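Side-chain contacts in regulatory protein (Pseudomonas aeruginosa, PDB 5J2Y), which binds promoter DNA as a repressor of quorum sensing and acts as a global regulator of gene expression, including virulence genes: residues 15-18 with 19-23; 65-68 with 69-72. All blocks are in the same frame, centred on the assembly; numbering follows the deposited sequence.

Contact 1 (15-18 with 19-23) is partly buried and lies within one helix, 9-22, where Arg20 reaches a DNA phosphate; contact 2 (65-68 with 69-72) is a surface contact joining the loop after helix 52-62 to helix 68-75, about 14 Å at its nearest atom from the nucleic acid. Both are local and their centres stand about 16 Å apart. Contact 1 covers the last turns of its helix: regular backbone bonds, with an arginine turned to a phosphate. Contact 2 is a helix beginning, where side chains take the place of missing backbone partners. The two meet directly, Arg23 NH1 of contact 1 forming a salt bridge with Asp68 OD2 of contact 2 at 2.8 Å.

Contact 1 of 2, residues 15-18 with 19-23. With nucleotides of chain C.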
# COMPACT_ATOMS: atom_id res chain seq x y z
N ARG A 15 -0.99 7.92 -4.11
CA ARG A 15 -1.91 7.20 -4.97
C ARG A 15 -2.54 6.16 -4.06
O ARG A 15 -3.76 6.12 -3.88
CB ARG A 15 -1.17 6.52 -6.12
CG ARG A 15 -1.22 7.28 -7.43
CD ARG A 15 -1.33 6.33 -8.62
NE ARG A 15 -2.72 6.04 -8.96
CZ ARG A 15 -3.09 5.16 -9.88
NH1 ARG A 15 -4.38 4.96 -10.13
NH2 ARG A 15 -2.18 4.46 -10.55
N ALA A 16 -1.69 5.33 -3.47
CA ALA A 16 -2.12 4.31 -2.50
C ALA A 16 -3.17 4.80 -1.53
O ALA A 16 -4.12 4.09 -1.25
CB ALA A 16 -0.93 3.76 -1.73
N LYS A 17 -2.98 6.01 -1.00
CA LYS A 17 -3.94 6.64 -0.09
C LYS A 17 -5.29 6.90 -0.73
O LYS A 17 -6.35 6.64 -0.13
CB LYS A 17 -3.39 7.94 0.45
CG LYS A 17 -4.32 8.60 1.47
CD LYS A 17 -3.72 9.87 2.04
CE LYS A 17 -4.75 10.57 2.91
NZ LYS A 17 -4.18 11.77 3.60
N ALA A 18 -5.27 7.42 -1.95
CA ALA A 18 -6.52 7.64 -2.69
C ALA A 18 -7.31 6.35 -2.94
O ALA A 18 -8.53 6.35 -2.91
CB ALA A 18 -6.21 8.32 -4.02
N THR A 19 -6.62 5.26 -3.24
CA THR A 19 -7.28 3.96 -3.45
C THR A 19 -7.99 3.57 -2.16
O THR A 19 -9.19 3.32 -2.15
CB THR A 19 -6.25 2.87 -3.79
OG1 THR A 19 -5.51 3.25 -4.95
CG2 THR A 19 -6.93 1.52 -4.05
N ARG A 20 -7.21 3.54 -1.10
CA ARG A 20 -7.63 3.13 0.25
C ARG A 20 -8.83 3.93 0.72
O ARG A 20 -9.79 3.37 1.21
CB ARG A 20 -6.45 3.32 1.24
CG ARG A 20 -6.79 3.33 2.72
CD ARG A 20 -5.56 3.50 3.60
NE ARG A 20 -5.16 4.88 3.90
CZ ARG A 20 -5.86 5.75 4.66
NH1 ARG A 20 -7.07 5.46 5.12
NH2 ARG A 20 -5.36 6.96 4.95
N THR A 21 -8.71 5.25 0.63
CA THR A 21 -9.80 6.20 0.91
C THR A 21 -11.06 5.85 0.11
O THR A 21 -12.16 5.73 0.66
CB THR A 21 -9.28 7.62 0.59
OG1 THR A 21 -8.30 7.99 1.56
CG2 THR A 21 -10.39 8.69 0.58
N ALA A 22 -10.89 5.65 -1.19
CA ALA A 22 -12.02 5.31 -2.06
C ALA A 22 -12.66 4.01 -1.70
O ALA A 22 -13.83 3.82 -1.99
CB ALA A 22 -11.59 5.29 -3.53
N ARG A 23 -11.92 3.09 -1.07
CA ARG A 23 -12.48 1.81 -0.64
C ARG A 23 -12.95 1.85 0.81
O ARG A 23 -13.41 0.84 1.37
CB ARG A 23 -11.46 0.70 -0.83
CG ARG A 23 -11.09 0.50 -2.28
CD ARG A 23 -9.85 -0.35 -2.36
NE ARG A 23 -10.16 -1.67 -1.83
CZ ARG A 23 -9.25 -2.57 -1.54
NH1 ARG A 23 -9.63 -3.75 -1.08
NH2 ARG A 23 -7.97 -2.26 -1.70
P DT C 7 -7.42 6.20 9.05
OP1 DT C 7 -7.78 6.76 7.72
OP2 DT C 7 -6.88 4.81 9.14
O5' DT C 7 -6.41 7.20 9.77
C5' DT C 7 -6.68 8.60 9.80
C4' DT C 7 -5.57 9.32 10.53
O4' DT C 7 -5.49 8.87 11.90
C3' DT C 7 -4.16 9.15 9.95
O3' DT C 7 -3.66 10.48 9.85
C2' DT C 7 -3.42 8.35 11.02
C1' DT C 7 -4.13 8.78 12.28
N1 DT C 7 -4.05 7.85 13.41
C2 DT C 7 -3.64 8.36 14.62
O2 DT C 7 -3.26 9.51 14.76
N3 DT C 7 -3.65 7.46 15.66
C4 DT C 7 -4.04 6.14 15.60
O4 DT C 7 -4.00 5.45 16.62
C5 DT C 7 -4.48 5.67 14.31
C7 DT C 7 -4.90 4.25 14.15
C6 DT C 7 -4.48 6.55 13.30
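Lys17 and Arg20 both carry CG anti to the backbone N (chi1 -176° and 163°), which throws their chains to the same flank of helix 9-22, part of the RsaL-like helix-turn-helix domain. Lys17 runs out fully extended, whereas Arg20 bends at chi3 (88°), and the two cross obliquely, Lys17 CG lying 4.0 Å from Arg20 NH2. The guanidinium meets the DNA backbone at its edge: NH1 gives a bent hydrogen bond of 3.0 Å to OP1 of DT7 of chain C. Glu45 forms a salt bridge with Arg20 NE and Glu25 O accepts from NH1, so several partners fix the rotation of a largely buried group. Arginine suits this place because its spread of N-H donors can serve a phosphate and protein acceptors at once. Lys17 NZ, 5.1 Å from Arg20 NH2, probably adds to the positive field near the phosphate.

On the inner side, the small methyl of Ala16 fits against Phe30 of helix 27-32 and Leu58 of helix 52-62. Successive i to i+4 bonds carry the helix along, among them Arg20 N to Ala16 O at 3.1 Å. Thr21 satisfies its own hydroxyl inside the helix: Lys17 O accepts both Thr21 N, at 2.8 Å, and Thr21 OG1, at 2.9 Å, the hydroxyl oxygen sitting above the carbonyl plane.

Contact 2 of 2, residues 65-68 with 69-72; sequences QITD and RQLA
Thr67 and Gln70 cross at about a right angle and exchange hydrogen bonds, each side chain reaching the other's backbone N-H: a capping box at the start of helix 68-75. Thr67 is the N-cap. Its OG1 stands between the backbone N and the carbonyl carbon (chi1 69°), from where it accepts from Gln70 N at 2.9 Å in a nearly straight bond (168°). The first turn of a helix has N-H groups with no carbonyl before them, and a short hydroxyl side chain is well suited to answer one.

Gln70 completes the box from the other direction. Its chain is extended beyond CG and passes across the threonine hydroxyl, CG lying 3.3 Å from Thr67 OG1, before the amide oxygen OE1 takes Thr67 N at 2.8 Å. That N-H arrives in the carbonyl plane, on a lone pair of OE1. Glutamine has the length to span this gap; one bond holds the amide of Gln70, the other the hydroxyl of Thr67. The regular backbone pattern starts at once, Leu71 N bonding to Thr67 O and Ala72 N to Asp68 O.

Just before the cap, Ile66 turns its CG2 methyl against Leu71, 3.7 Å from CG, the two apolar side chains also crossing at about a right angle. This contact between the residue before the N-cap and one inside the helix is the geometry of a hydrophobic staple. Both residues lean on helix 52-62, Ile66 against Leu57 and Phe60, Leu71 against Tyr61. The carboxylate of Asp68 takes no part in the box; OD1 accepts from Tyr61 OH and its other oxygen faces Arg23, just beyond the end of helix 9-22, tying the beginning of helix 68-75 to both neighbours.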
# COMPACT_ATOMS: atom_id res chain seq x y z
N GLN A 65 -2.69 -6.40 -10.58
CA GLN A 65 -1.93 -7.64 -10.87
C GLN A 65 -1.73 -8.56 -9.68
O GLN A 65 -1.43 -9.71 -9.86
CB GLN A 65 -0.58 -7.28 -11.47
CG GLN A 65 0.23 -8.50 -11.83
CD GLN A 65 1.40 -8.18 -12.74
OE1 GLN A 65 1.42 -7.13 -13.40
NE2 GLN A 65 2.40 -9.08 -12.77
N ILE A 66 -1.84 -8.03 -8.47
CA ILE A 66 -1.83 -8.77 -7.22
C ILE A 66 -3.15 -8.52 -6.55
O ILE A 66 -3.50 -7.34 -6.36
CB ILE A 66 -0.78 -8.21 -6.24
CG1 ILE A 66 0.60 -8.59 -6.69
CG2 ILE A 66 -1.01 -8.69 -4.81
CD1 ILE A 66 1.69 -7.81 -5.97
N THR A 67 -3.82 -9.59 -6.12
CA THR A 67 -5.17 -9.48 -5.57
C THR A 67 -5.19 -9.62 -4.05
O THR A 67 -4.32 -10.25 -3.45
CB THR A 67 -6.14 -10.58 -6.07
OG1 THR A 67 -5.74 -11.84 -5.52
CG2 THR A 67 -6.16 -10.69 -7.61
N ASP A 68 -6.21 -9.03 -3.44
CA ASP A 68 -6.42 -9.12 -2.01
C ASP A 68 -6.37 -10.57 -1.62
O ASP A 68 -5.87 -10.89 -0.55
CB ASP A 68 -7.77 -8.54 -1.63
CG ASP A 68 -7.78 -7.01 -1.61
OD1 ASP A 68 -6.71 -6.37 -1.67
OD2 ASP A 68 -8.87 -6.43 -1.50
N ARG A 69 -6.90 -11.46 -2.46
CA ARG A 69 -7.01 -12.88 -2.08
C ARG A 69 -5.64 -13.56 -2.07
O ARG A 69 -5.29 -14.29 -1.15
CB ARG A 69 -7.98 -13.67 -2.99
CG ARG A 69 -8.01 -15.16 -2.62
CD ARG A 69 -8.76 -16.00 -3.61
NE ARG A 69 -10.20 -15.89 -3.44
CZ ARG A 69 -11.00 -16.82 -2.94
NH1 ARG A 69 -10.54 -17.98 -2.50
NH2 ARG A 69 -12.30 -16.55 -2.84
N GLN A 70 -4.89 -13.33 -3.13
CA GLN A 70 -3.49 -13.69 -3.13
C GLN A 70 -2.76 -13.22 -1.86
O GLN A 70 -2.04 -13.97 -1.26
CB GLN A 70 -2.82 -13.08 -4.33
CG GLN A 70 -3.11 -13.79 -5.62
CD GLN A 70 -2.33 -13.13 -6.73
OE1 GLN A 70 -2.45 -11.91 -6.94
NE2 GLN A 70 -1.47 -13.89 -7.41
N LEU A 71 -2.96 -11.99 -1.43
CA LEU A 71 -2.23 -11.50 -0.23
C LEU A 71 -2.72 -12.23 1.02
O LEU A 71 -1.91 -12.70 1.79
CB LEU A 71 -2.33 -9.98 -0.07
CG LEU A 71 -1.64 -9.26 -1.23
CD1 LEU A 71 -2.03 -7.80 -1.34
CD2 LEU A 71 -0.14 -9.33 -1.04
N ALA A 72 -4.04 -12.33 1.19
CA ALA A 72 -4.65 -13.08 2.29
C ALA A 72 -4.19 -14.54 2.35
O ALA A 72 -3.90 -15.05 3.44
CB ALA A 72 -6.15 -13.02 2.22